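PDB 6LL8: inorganic pyrophosphatase from Shewanella sp. AS-11, which probably hydrolyses diphosphate to two phosphate ions in a metal-dependent reaction, as a DHH-family enzyme with manganese as its cofactor. Local coordinates for residues E191-A195 against R196-M200; I229-D232 against L233-D236. All blocks are in the same frame, centred on the assembly; numbering follows the deposited sequence.

Overall arrangement
Two helix starts in the DHHA2 domain illustrate how local contacts can be joined into a tertiary interface. Interaction 1, residues 191-200, comes first along the chain and opens the short helix 195-199; interaction 2, residues 229-236, opens helix 230-243 after strands 203-208 and 211-220 have intervened. Their centres lie about 10 Å apart, and the two touch directly. Arg-196 NE forms a salt bridge of 2.7 Å with Asp-236 OD2, while Val-199 packs on Asp-236 and Leu-233 reaches Ala-195. Each turn, closed by its own backbone bonds, thus presents side chains to the other, and the pair joins the two helices within one domain, away from the metal and diphosphate sites.

Interaction 1 of 2, residues E191-A195 against R196-M200; sequences EGTPA and RDLVM
The carbonyl oxygen of Ala-195 accepts a nearly straight hydrogen bond from the backbone N of Val-199, 2.9 Å from N to O with an N-H...O angle of 169°. Around the same oxygen gather side-chain carbons of the following turn: Val-199 CG2 lies 3.3 Å from Ala-195 O, and Leu-198 CB touches it as well. A step earlier in the chain, Pro-194 O receives the N-H of Leu-198 at 3.2 Å from N to O, a longer and more bent bond. These two bonds open the short helix 195-199 of the DHHA2 domain, with Pro-194 at the N-cap position. A proline carries no amide hydrogen, which costs nothing at a helix start, where none is called for. Ahead of it, Thr-193 turns its methyl back onto the first turn. With CG2 anti to the backbone N, the methyl meets Leu-198 CD2 at 3.6 Å and Asp-197 CB slightly farther off, while Thr-193 OG1 is hydrogen-bonded to Val-190 O, earlier in the same loop. On the outer side the carboxylate of Asp-197 leans over the proline ring, OD2 lying 3.5 Å from Pro-194 CD. Arg-196 leaves this turn altogether: its chain bends twice, at chi2 (61°) and chi3 (55°), and its guanidinium forms salt bridges with Asp-236 and Glu-243 of helix 230-243.

Interaction 2 of 2, residues I229-D232 against L233-D236; sequences IKAD and LEAD
Four successive i to i+4 hydrogen bonds join residues 229-232 to 233-236 as the first turns of helix 230-243, the crossover helix of a beta-alpha-beta unit between strands 211-220 and 248-255. Leu-233 N to Ile-229 O, Glu-234 N to Lys-230 O, Ala-235 N to Ala-231 O and Asp-236 N to Asp-232 O all span 2.9 Å. They are not equivalent in direction: the N-H of Glu-234 reaches its acceptor in the carbonyl plane, whereas that of Asp-236 arrives tilted 27° from the plane of the Asp-232 carbonyl. In the conformer described, one of two, Ile-229 CG2 packs against Leu-233 CD1 at 4.0 Å. Leu-233 CG rests 3.5 Å from Ile-229 O, and beyond this turn the buried leucine meets Val-199 of helix 195-199 as well as Leu-251 and Leu-264 of the sheet. Two charged ends lead elsewhere: Lys-230 pairs with Glu-262 and Glu-234 with Arg-285, two salt bridges that tie the start of the helix to strand 260-267 and to the strand beside it, 285-289. Before reaching its arginine, Glu-234 sets CG beside its backbone N (chi1 -67°) and runs out extended from there, back along the preceding turn. Glu-234 CG lies 3.3 Å from Lys-230 O, and Glu-234 OE1 lies 3.6 Å from Ala-231 CA.

Interaction 1 of 2, residues E191-A195 against R196-M200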
ATOM      1  N   GLU A 191      19.028   9.127  -0.544  1.00 16.21           N
ATOM      2  CA  GLU A 191      19.950  10.254  -0.820  1.00 16.90           C
ATOM      3  C   GLU A 191      19.673  10.851  -2.194  1.00 17.66           C
ATOM      4  O   GLU A 191      19.574  10.114  -3.169  1.00 22.08           O
ATOM      5  CB  GLU A 191      21.407   9.785  -0.683  1.00 16.74           C
ATOM      6  CG  GLU A 191      22.457  10.883  -0.929  1.00 17.05           C
ATOM      7  CD  GLU A 191      23.898  10.523  -0.645  1.00 18.41           C
ATOM      8  OE1 GLU A 191      24.113   9.496   0.048  1.00 21.36           O
ATOM      9  OE2 GLU A 191      24.807  11.226  -1.148  1.00 16.43           O
ATOM     10  N   GLY A 192      19.648  12.178  -2.231  1.00 18.43           N
ATOM     11  CA  GLY A 192      19.520  12.984  -3.448  1.00 20.64           C
ATOM     12  C   GLY A 192      18.135  12.954  -4.048  1.00 21.32           C
ATOM     13  O   GLY A 192      17.968  13.382  -5.160  1.00 28.14           O
ATOM     14  N   THR A 193      17.155  12.416  -3.347  1.00 17.39           N
ATOM     15  CA  THR A 193      15.765  12.388  -3.859  1.00 15.98           C
ATOM     16  C   THR A 193      15.058  13.677  -3.465  1.00 15.36           C
ATOM     17  O   THR A 193      15.061  14.037  -2.285  1.00 17.25           O
ATOM     18  CB  THR A 193      15.026  11.176  -3.309  1.00 15.62           C
ATOM     19  OG1 THR A 193      15.804  10.030  -3.628  1.00 19.34           O
ATOM     20  CG2 THR A 193      13.634  11.034  -3.882  1.00 15.60           C
ATOM     21  N   PRO A 194      14.398  14.376  -4.417  1.00 14.92           N
ATOM     22  CA  PRO A 194      13.665  15.591  -4.073  1.00 16.58           C
ATOM     23  C   PRO A 194      12.597  15.341  -3.002  1.00 13.10           C
ATOM     24  O   PRO A 194      11.943  14.280  -3.001  1.00 13.48           O
ATOM     25  CB  PRO A 194      13.058  16.007  -5.423  1.00 18.97           C
ATOM     26  CG  PRO A 194      13.961  15.440  -6.479  1.00 19.09           C
ATOM     27  CD  PRO A 194      14.412  14.128  -5.871  1.00 16.43           C
ATOM     28  N   ALA A 195      12.345  16.319  -2.164  1.00 14.21           N
ATOM     29  CA  ALA A 195      11.344  16.218  -1.094  1.00 12.24           C
ATOM     30  C   ALA A 195      10.010  15.749  -1.668  1.00 12.38           C
ATOM     31  O   ALA A 195       9.392  14.857  -1.068  1.00 11.93           O
ATOM     32  CB  ALA A 195      11.233  17.524  -0.355  1.00 15.04           C
ATOM     33  N   ARG A 196       9.523  16.331  -2.751  1.00 11.51           N
ATOM     34  CA  ARG A 196       8.174  15.981  -3.239  1.00 11.91           C
ATOM     35  C   ARG A 196       8.141  14.509  -3.644  1.00 11.25           C
ATOM     36  O   ARG A 196       7.116  13.842  -3.440  1.00 11.31           O
ATOM     37  CB  ARG A 196       7.726  16.908  -4.366  1.00 13.21           C
ATOM     38  CG  ARG A 196       6.405  16.518  -5.022  1.00 13.71           C
ATOM     39  CD  ARG A 196       5.211  16.507  -4.074  1.00 13.37           C
ATOM     40  NE  ARG A 196       4.977  17.751  -3.357  1.00 13.42           N
ATOM     41  CZ  ARG A 196       4.172  18.717  -3.763  1.00 14.19           C
ATOM     42  NH1 ARG A 196       3.502  18.610  -4.878  1.00 14.55           N
ATOM     43  NH2 ARG A 196       4.014  19.797  -3.027  1.00 16.25           N
ATOM     44  N   ASP A 197       9.215  14.005  -4.236  1.00 10.86           N
ATOM     45  CA  ASP A 197       9.245  12.596  -4.666  1.00 11.42           C
ATOM     46  C   ASP A 197       9.181  11.692  -3.439  1.00 10.25           C
ATOM     47  O   ASP A 197       8.541  10.634  -3.516  1.00 11.99           O
ATOM     48  CB  ASP A 197      10.467  12.308  -5.532  1.00 12.53           C
ATOM     49  CG  ASP A 197      10.477  12.966  -6.907  1.00 17.59           C
ATOM     50  OD1 ASP A 197       9.405  13.373  -7.372  1.00 21.26           O
ATOM     51  OD2 ASP A 197      11.538  12.961  -7.515  1.00 22.77           O
ATOM     52  N   LEU A 198       9.784  12.090  -2.315  1.00 10.22           N
ATOM     53  CA  LEU A 198       9.676  11.285  -1.086  1.00 10.58           C
ATOM     54  C   LEU A 198       8.271  11.398  -0.499  1.00 10.48           C
ATOM     55  O   LEU A 198       7.680  10.373  -0.105  1.00 10.48           O
ATOM     56  CB  LEU A 198      10.724  11.739  -0.084  1.00 11.35           C
ATOM     57  CG  LEU A 198      12.176  11.461  -0.457  1.00 12.94           C
ATOM     58  CD1 LEU A 198      13.095  12.079   0.568  1.00 15.47           C
ATOM     59  CD2 LEU A 198      12.452   9.971  -0.607  1.00 14.33           C
ATOM     60  N   VAL A 199       7.713  12.598  -0.419  1.00 10.14           N
ATOM     61  CA  VAL A 199       6.355  12.770   0.135  1.00 10.29           C
ATOM     62  C   VAL A 199       5.383  11.876  -0.662  1.00  9.76           C
ATOM     63  O   VAL A 199       4.504  11.275  -0.059  1.00 11.13           O
ATOM     64  CB  VAL A 199       5.943  14.252   0.122  1.00 10.86           C
ATOM     65  CG1 VAL A 199       4.490  14.443   0.438  1.00 12.17           C
ATOM     66  CG2 VAL A 199       6.822  15.066   1.048  1.00 11.91           C
ATOM     67  N   MET A 200       5.504  11.847  -1.985  1.00  9.55           N
ATOM     68  CA  MET A 200       4.545  11.150  -2.847  1.00 10.20           C
ATOM     69  C   MET A 200       4.878   9.684  -3.043  1.00  9.66           C
ATOM     70  O   MET A 200       4.095   9.001  -3.700  1.00 11.19           O
ATOM     71  CB  MET A 200       4.462  11.821  -4.222  1.00 11.09           C
ATOM     72  CG  MET A 200       3.966  13.250  -4.185  1.00 14.47           C
ATOM     73  SD  MET A 200       2.412  13.474  -3.399  1.00 19.05           S
ATOM     74  CE  MET A 200       1.398  12.464  -4.441  1.00 20.27           C
TER

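Interaction 2 of 2, residues I229-D232 against L233-D236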
ATOM      1  N   ILE A 229      16.920  16.584   5.626  1.00 17.50           N
ATOM      2  CA  ILE A 229      15.830  16.930   4.655  0.70 18.08           C
ATOM      3  C   ILE A 229      14.515  17.153   5.395  1.00 16.22           C
ATOM      4  O   ILE A 229      13.534  17.524   4.738  1.00 16.99           O
ATOM      5  CB  ILE A 229      15.645  15.889   3.515  0.70 18.36           C
ATOM      6  CG1 ILE A 229      14.851  16.459   2.327  0.70 21.94           C
ATOM      7  CG2 ILE A 229      15.006  14.599   4.004  0.70 20.31           C
ATOM      8  CD1 ILE A 229      14.856  15.570   1.072  0.70 23.16           C
ATOM      9  N   LYS A 230      14.478  16.970   6.706  1.00 16.82           N
ATOM     10  CA  LYS A 230      13.195  17.033   7.452  1.00 16.37           C
ATOM     11  C   LYS A 230      12.495  18.376   7.232  1.00 15.28           C
ATOM     12  O   LYS A 230      11.273  18.393   6.971  1.00 15.30           O
ATOM     13  CB  LYS A 230      13.399  16.700   8.928  1.00 17.54           C
ATOM     14  CG  LYS A 230      12.111  16.343   9.640  1.00 18.53           C
ATOM     15  CD  LYS A 230      12.360  15.816  11.022  1.00 18.51           C
ATOM     16  CE  LYS A 230      13.101  14.494  10.983  1.00 19.64           C
ATOM     17  NZ  LYS A 230      13.238  13.923  12.332  1.00 21.78           N
ATOM     18  N   ALA A 231      13.193  19.492   7.380  1.00 16.31           N
ATOM     19  CA  ALA A 231      12.563  20.814   7.190  1.00 17.15           C
ATOM     20  C   ALA A 231      12.012  20.934   5.762  1.00 14.49           C
ATOM     21  O   ALA A 231      10.938  21.549   5.582  1.00 16.28           O
ATOM     22  CB  ALA A 231      13.539  21.903   7.532  1.00 18.85           C
ATOM     23  N   ASP A 232      12.716  20.407   4.773  1.00 15.18           N
ATOM     24  CA  ASP A 232      12.254  20.409   3.355  1.00 15.95           C
ATOM     25  C   ASP A 232      10.982  19.567   3.225  1.00 13.69           C
ATOM     26  O   ASP A 232      10.071  19.963   2.510  1.00 13.87           O
ATOM     27  CB  ASP A 232      13.359  19.923   2.407  1.00 20.64           C
ATOM     28  CG  ASP A 232      14.565  20.863   2.273  1.00 33.26           C
ATOM     29  OD1 ASP A 232      14.414  22.001   2.667  1.00 35.55           O
ATOM     30  OD2 ASP A 232      15.591  20.394   1.777  1.00 46.26           O
ATOM     31  N   LEU A 233      10.892  18.445   3.929  1.00 13.16           N
ATOM     32  CA  LEU A 233       9.656  17.639   3.904  1.00 12.68           C
ATOM     33  C   LEU A 233       8.508  18.420   4.525  1.00 11.96           C
ATOM     34  O   LEU A 233       7.388  18.386   3.994  1.00 13.22           O
ATOM     35  CB  LEU A 233       9.863  16.315   4.624  1.00 12.99           C
ATOM     36  CG  LEU A 233      10.883  15.353   4.024  1.00 12.28           C
ATOM     37  CD1 LEU A 233      11.131  14.197   4.960  1.00 13.27           C
ATOM     38  CD2 LEU A 233      10.441  14.853   2.672  1.00 13.94           C
ATOM     39  N   GLU A 234       8.768  19.102   5.637  1.00 13.11           N
ATOM     40  CA  GLU A 234       7.727  19.888   6.321  1.00 14.00           C
ATOM     41  C   GLU A 234       7.220  21.003   5.404  1.00 12.85           C
ATOM     42  O   GLU A 234       6.004  21.253   5.332  1.00 15.22           O
ATOM     43  CB  GLU A 234       8.261  20.432   7.640  1.00 15.78           C
ATOM     44  CG  GLU A 234       8.530  19.325   8.645  1.00 15.65           C
ATOM     45  CD  GLU A 234       9.099  19.852   9.939  1.00 18.11           C
ATOM     46  OE1 GLU A 234      10.198  20.482   9.895  1.00 21.97           O
ATOM     47  OE2 GLU A 234       8.458  19.617  10.979  1.00 18.21           O
ATOM     48  N   ALA A 235       8.126  21.687   4.717  1.00 14.03           N
ATOM     49  CA  ALA A 235       7.725  22.764   3.792  1.00 14.55           C
ATOM     50  C   ALA A 235       6.913  22.145   2.666  1.00 13.63           C
ATOM     51  O   ALA A 235       5.922  22.736   2.209  1.00 14.84           O
ATOM     52  CB  ALA A 235       8.931  23.494   3.252  1.00 15.00           C
ATOM     53  N   ASP A 236       7.325  20.970   2.201  1.00 13.50           N
ATOM     54  CA  ASP A 236       6.643  20.367   1.048  1.00 13.02           C
ATOM     55  C   ASP A 236       5.231  19.888   1.380  1.00 12.11           C
ATOM     56  O   ASP A 236       4.324  20.056   0.549  1.00 12.74           O
ATOM     57  CB  ASP A 236       7.469  19.252   0.440  1.00 13.00           C
ATOM     58  CG  ASP A 236       6.941  18.911  -0.936  1.00 14.94           C
ATOM     59  OD1 ASP A 236       7.000  19.797  -1.860  1.00 17.52           O
ATOM     60  OD2 ASP A 236       6.380  17.816  -1.059  1.00 16.20           O
TER